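Local coordinates for heme-binding protein A (Haemophilus parasuis 29755, PDB 3TPA), which is a family 5 solute-binding protein related to the glutathione-binding GbpA proteins, though named for heme; its own ligand remains uncertain, at residues A[113-118]-A[178-183]; A[327-332]-A[468-473]. The protein carries 1 engineered substitution. All coordinates share one frame; numbering follows the deposited sequence. Where two conformers were deposited one is given.

Both contacts lie toward the periphery of the solute-binding fold, on opposite sides of the chain's centre and with their own centres about 48 Å apart; no secondary-structure element is common to the two. Contact 1 joins the loop between helices 94-105 and 120-124 to the turn that leads into short helix 181-184. Its chemistry is acidic: two carboxylates receive the N-H and hydroxyl of one serine beside a small valine-proline patch. Contact 2 lays the loop before helix 335-344 on helix 458-475 and buries more surface, 360 against 230 Å². There the polar bonds are between neutral groups, amide and phenol to carbonyl, around a leucine. Both are partly buried; contact 2 also includes an exposed proline.

Contact 1 (A[113-118]-A[178-183]); sequences NVSAGT and KPETLD
Ser115 meets two carboxylates of the 178-183 segment, one through its side chain and one through its backbone. Its OG donates to Asp183 OD2 over 2.7 Å, approaching on the anti side of the carboxylate and 17° out of its plane. The hydroxyl lies anti to Ser115's own carbonyl carbon (chi1 -70°), which turns it to Asp183 OD2. Glu180 bends at chi2 (71°), bringing its carboxylate back to the loop, where OE2 takes a weak but fairly straight bond from Ser115 N at 3.3 Å. Next to these bonds Val114 packs on Pro179: CG2 lies 3.8 Å from Pro179 CB, while CG1 sits 3.6 Å from Pro179 O. Pro179 and Glu180 are the central residues of a type I turn, Lys178 to Thr181, that leads into helix 181-184; the contact thus fastens this turn to the loop before helix 120-124. Asp183 is also held from its other oxygen: OD1 accepts from Ser22 OG and forms a salt bridge with NH1 of Arg103, on helix 94-105. With both oxygens engaged, the buried carboxylate is fixed in rotation, and the nearby arginine would be expected to stabilise its negative charge.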
loop_
_atom_site.group_PDB
_atom_site.type_symbol
_atom_site.label_atom_id
_atom_site.label_comp_id
_atom_site.label_asym_id
_atom_site.label_seq_id
_atom_site.Cartn_x
_atom_site.Cartn_y
_atom_site.Cartn_z
ATOM N N ASN A 113 9.597 22.664 6.708
ATOM C CA ASN A 113 8.977 22.638 8.043
ATOM C C ASN A 113 7.667 23.386 8.111
ATOM O O ASN A 113 7.123 23.621 9.185
ATOM C CB ASN A 113 9.919 23.227 9.088
ATOM C CG ASN A 113 11.121 22.361 9.323
ATOM O OD1 ASN A 113 11.000 21.145 9.455
ATOM N ND2 ASN A 113 12.297 22.976 9.360
ATOM N N VAL A 114 7.167 23.789 6.958
ATOM C CA VAL A 114 5.872 24.419 6.915
ATOM C C VAL A 114 4.851 23.360 7.328
ATOM O O VAL A 114 4.968 22.194 6.951
ATOM C CB VAL A 114 5.595 25.022 5.528
ATOM C CG1 VAL A 114 4.140 25.366 5.366
ATOM C CG2 VAL A 114 6.457 26.259 5.334
ATOM N N SER A 115 3.899 23.771 8.158
ATOM C CA SER A 115 2.904 22.866 8.721
ATOM C C SER A 115 3.519 21.831 9.642
ATOM O O SER A 115 2.895 20.817 9.940
ATOM C CB SER A 115 2.116 22.168 7.612
ATOM O OG SER A 115 1.273 23.091 6.941
ATOM N N ALA A 116 4.742 22.078 10.101
ATOM C CA ALA A 116 5.394 21.113 10.972
ATOM C C ALA A 116 5.331 19.765 10.275
ATOM O O ALA A 116 5.172 18.722 10.910
ATOM C CB ALA A 116 4.687 21.056 12.325
ATOM N N GLY A 117 5.458 19.807 8.952
ATOM C CA GLY A 117 5.274 18.633 8.121
ATOM C C GLY A 117 6.318 17.547 8.310
ATOM O O GLY A 117 7.482 17.832 8.594
ATOM N N THR A 118 5.880 16.301 8.132
ATOM C CA THR A 118 6.729 15.118 8.226
ATOM C C THR A 118 6.543 14.306 6.954
ATOM O O THR A 118 5.413 14.027 6.550
ATOM C CB THR A 118 6.275 14.250 9.377
ATOM O OG1 THR A 118 4.854 14.126 9.301
ATOM C CG2 THR A 118 6.629 14.894 10.717
ATOM N N LYS A 178 1.602 33.283 4.875
ATOM C CA LYS A 178 0.754 32.142 5.243
ATOM C C LYS A 178 1.013 30.874 4.406
ATOM O O LYS A 178 0.127 30.393 3.690
ATOM C CB LYS A 178 -0.733 32.534 5.213
ATOM C CG LYS A 178 -1.154 33.333 3.988
ATOM C CD LYS A 178 -2.660 33.541 3.964
ATOM C CE LYS A 178 -3.080 34.543 2.892
ATOM N NZ LYS A 178 -2.818 34.075 1.500
ATOM N N PRO A 179 2.231 30.318 4.514
ATOM C CA PRO A 179 2.621 29.147 3.719
ATOM C C PRO A 179 1.790 27.927 4.096
ATOM O O PRO A 179 1.652 26.999 3.286
ATOM C CB PRO A 179 4.091 28.931 4.103
ATOM C CG PRO A 179 4.224 29.558 5.447
ATOM C CD PRO A 179 3.310 30.755 5.417
ATOM N N GLU A 180 1.248 27.926 5.310
ATOM C CA GLU A 180 0.412 26.817 5.757
ATOM C C GLU A 180 -0.756 26.593 4.813
ATOM O O GLU A 180 -1.243 25.483 4.655
ATOM C CB GLU A 180 -0.107 27.050 7.180
ATOM C CG GLU A 180 0.860 26.598 8.262
ATOM C CD GLU A 180 2.085 27.489 8.357
ATOM O OE1 GLU A 180 1.970 28.705 8.063
ATOM O OE2 GLU A 180 3.162 26.973 8.733
ATOM N N THR A 181 -1.194 27.659 4.169
ATOM C CA THR A 181 -2.355 27.578 3.302
ATOM C C THR A 181 -2.124 26.575 2.171
ATOM O O THR A 181 -3.078 26.033 1.611
ATOM C CB THR A 181 -2.727 28.947 2.743
ATOM O OG1 THR A 181 -3.065 29.818 3.827
ATOM C CG2 THR A 181 -3.917 28.845 1.818
ATOM N N LEU A 182 -0.857 26.336 1.839
ATOM C CA LEU A 182 -0.510 25.415 0.763
ATOM C C LEU A 182 -1.036 24.037 1.109
ATOM O O LEU A 182 -1.505 23.300 0.243
ATOM C CB LEU A 182 1.012 25.346 0.560
ATOM C CG LEU A 182 1.519 24.597 -0.683
ATOM C CD1 LEU A 182 1.268 25.371 -1.973
ATOM C CD2 LEU A 182 2.989 24.286 -0.547
ATOM N N ASP A 183 -0.970 23.698 2.390
ATOM C CA ASP A 183 -1.376 22.373 2.835
ATOM C C ASP A 183 -2.868 22.288 3.175
ATOM O O ASP A 183 -3.461 21.220 3.107
ATOM C CB ASP A 183 -0.530 21.944 4.034
ATOM C CG ASP A 183 0.929 21.821 3.692
ATOM O OD1 ASP A 183 1.237 21.169 2.674
ATOM O OD2 ASP A 183 1.764 22.392 4.426
#

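Contact 2 (A[327-332]-A[468-473])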
loop_
_atom_site.group_PDB
_atom_site.type_symbol
_atom_site.label_atom_id
_atom_site.label_comp_id
_atom_site.label_asym_id
_atom_site.label_seq_id
_atom_site.Cartn_x
_atom_site.Cartn_y
_atom_site.Cartn_z
ATOM N N HIS A 327 1.986 -22.069 -9.703
ATOM C CA HIS A 327 2.284 -23.475 -9.445
ATOM C C HIS A 327 3.419 -23.647 -8.435
ATOM O O HIS A 327 4.071 -24.691 -8.380
ATOM C CB HIS A 327 2.590 -24.210 -10.758
ATOM C CG HIS A 327 3.577 -23.501 -11.631
ATOM N ND1 HIS A 327 4.940 -23.636 -11.472
ATOM C CD2 HIS A 327 3.397 -22.647 -12.667
ATOM C CE1 HIS A 327 5.562 -22.892 -12.373
ATOM N NE2 HIS A 327 4.651 -22.277 -13.108
ATOM N N LEU A 328 3.660 -22.610 -7.643
ATOM C CA LEU A 328 4.585 -22.722 -6.522
ATOM C C LEU A 328 4.174 -23.918 -5.663
ATOM O O LEU A 328 3.017 -24.016 -5.245
ATOM C CB LEU A 328 4.544 -21.446 -5.681
ATOM C CG LEU A 328 5.606 -21.310 -4.589
ATOM C CD1 LEU A 328 7.048 -21.362 -5.179
ATOM C CD2 LEU A 328 5.386 -20.017 -3.815
ATOM N N PRO A 329 5.118 -24.833 -5.398
ATOM C CA PRO A 329 4.789 -26.010 -4.584
ATOM C C PRO A 329 4.364 -25.593 -3.184
ATOM O O PRO A 329 4.920 -24.647 -2.631
ATOM C CB PRO A 329 6.113 -26.786 -4.540
ATOM C CG PRO A 329 6.882 -26.309 -5.740
ATOM C CD PRO A 329 6.515 -24.860 -5.876
ATOM N N GLN A 330 3.375 -26.286 -2.630
ATOM C CA GLN A 330 2.812 -25.953 -1.325
ATOM C C GLN A 330 3.082 -27.061 -0.313
ATOM O O GLN A 330 3.224 -28.247 -0.675
ATOM C CB GLN A 330 1.295 -25.745 -1.428
ATOM C CG GLN A 330 0.894 -24.586 -2.328
ATOM C CD GLN A 330 1.446 -23.267 -1.830
ATOM O OE1 GLN A 330 1.124 -22.825 -0.728
ATOM N NE2 GLN A 330 2.299 -22.640 -2.633
ATOM N N TYR A 331 3.153 -26.679 0.958
ATOM C CA TYR A 331 3.219 -27.667 2.024
ATOM C C TYR A 331 1.793 -27.891 2.501
ATOM O O TYR A 331 1.326 -27.220 3.417
ATOM C CB TYR A 331 4.109 -27.190 3.175
ATOM C CG TYR A 331 5.544 -26.873 2.765
ATOM C CD1 TYR A 331 6.503 -27.874 2.656
ATOM C CD2 TYR A 331 5.929 -25.570 2.482
ATOM C CE1 TYR A 331 7.816 -27.572 2.275
ATOM C CE2 TYR A 331 7.212 -25.274 2.121
ATOM C CZ TYR A 331 8.149 -26.272 2.009
ATOM O OH TYR A 331 9.421 -25.929 1.648
ATOM N N GLU A 332 1.090 -28.821 1.868
ATOM C CA GLU A 332 -0.320 -29.032 2.180
ATOM C C GLU A 332 -0.532 -29.370 3.651
ATOM O O GLU A 332 0.345 -29.940 4.287
ATOM C CB GLU A 332 -0.901 -30.137 1.295
ATOM C CG GLU A 332 -0.503 -31.552 1.704
ATOM C CD GLU A 332 0.916 -31.937 1.290
ATOM O OE1 GLU A 332 1.610 -31.164 0.578
ATOM O OE2 GLU A 332 1.338 -33.039 1.692
ATOM N N ALA A 468 13.582 -16.479 -7.218
ATOM C CA ALA A 468 13.802 -16.099 -5.811
ATOM C C ALA A 468 12.740 -16.683 -4.884
ATOM O O ALA A 468 13.049 -17.180 -3.803
ATOM C CB ALA A 468 13.825 -14.580 -5.663
ATOM N N VAL A 469 11.478 -16.601 -5.301
ATOM C CA VAL A 469 10.386 -17.116 -4.472
ATOM C C VAL A 469 10.473 -18.645 -4.301
ATOM O O VAL A 469 10.192 -19.164 -3.242
ATOM C CB VAL A 469 9.004 -16.673 -5.006
ATOM C CG1 VAL A 469 7.893 -17.470 -4.347
ATOM C CG2 VAL A 469 8.817 -15.186 -4.747
ATOM N N GLU A 470 10.910 -19.372 -5.323
ATOM C CA GLU A 470 11.067 -20.824 -5.192
ATOM C C GLU A 470 12.115 -21.171 -4.129
ATOM O O GLU A 470 11.964 -22.134 -3.374
ATOM C CB GLU A 470 11.427 -21.456 -6.542
ATOM C CG GLU A 470 10.279 -21.467 -7.552
ATOM C CD GLU A 470 9.567 -22.813 -7.640
ATOM O OE1 GLU A 470 9.817 -23.694 -6.790
ATOM O OE2 GLU A 470 8.751 -22.994 -8.570
ATOM N N ILE A 471 13.180 -20.381 -4.059
ATOM C CA ILE A 471 14.207 -20.598 -3.038
ATOM C C ILE A 471 13.656 -20.298 -1.642
ATOM O O ILE A 471 13.807 -21.094 -0.696
ATOM C CB ILE A 471 15.468 -19.744 -3.295
ATOM C CG1 ILE A 471 16.220 -20.241 -4.536
ATOM C CG2 ILE A 471 16.383 -19.742 -2.063
ATOM C CD1 ILE A 471 17.325 -19.286 -5.018
ATOM N N PHE A 472 13.016 -19.145 -1.513
ATOM C CA PHE A 472 12.308 -18.816 -0.265
ATOM C C PHE A 472 11.351 -19.942 0.168
ATOM O O PHE A 472 11.354 -20.367 1.320
ATOM C CB PHE A 472 11.524 -17.507 -0.403
ATOM C CG PHE A 472 10.285 -17.464 0.450
ATOM C CD1 PHE A 472 10.372 -17.220 1.818
ATOM C CD2 PHE A 472 9.030 -17.710 -0.111
ATOM C CE1 PHE A 472 9.203 -17.191 2.611
ATOM C CE2 PHE A 472 7.882 -17.703 0.668
ATOM C CZ PHE A 472 7.967 -17.439 2.029
ATOM N N GLN A 473 10.531 -20.430 -0.754
ATOM C CA GLN A 473 9.540 -21.462 -0.407
ATOM C C GLN A 473 10.188 -22.761 0.077
ATOM O O GLN A 473 9.743 -23.346 1.053
ATOM C CB GLN A 473 8.586 -21.732 -1.580
ATOM C CG GLN A 473 7.371 -22.631 -1.230
ATOM C CD GLN A 473 6.327 -21.942 -0.331
ATOM O OE1 GLN A 473 6.606 -20.939 0.315
ATOM N NE2 GLN A 473 5.117 -22.487 -0.304
HETATM O O HOH W 1 2.795 -20.778 1.058
#
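Gln473 NE2 has two acceptors, Pro329 O and a water: it donates to Pro329 O at 3.2 Å, within the carbonyl plane and close to its own amide plane, and to the water, also 3.2 Å from NE2, which lies within hydrogen-bonding distance of Gln330 OE1 as well. Gln473 CG stands anti to the backbone N (chi1 -170°) and the chain bends at chi2, which carries the amide out from the helix to the loop. The backbone of the same residue is used too. Tyr331 OH donates to Gln473 O over 2.7 Å, and that oxygen lies at the edge of the phenol ring, in its plane; the ring itself meets His293 and, edge-to-face, His294. In the two-lobed periplasmic-binding-protein fold, this is where the loop between strand 310-312 and helix 335-344 runs over helix 458-475, the helix that precedes strand 478-491 of the six-stranded mixed sheet. Leu328 is the apolar centre. Its CD2 touches Val469 CG1 at 3.6 Å, the two side chains crossing at about a right angle, while CD1 rests 3.9 Å from Gln473 CB. The Gln330 amide is turned back on its own loop, NE2 bonding Leu328 O at 3.0 Å from above the carbonyl plane and also Thr314 O.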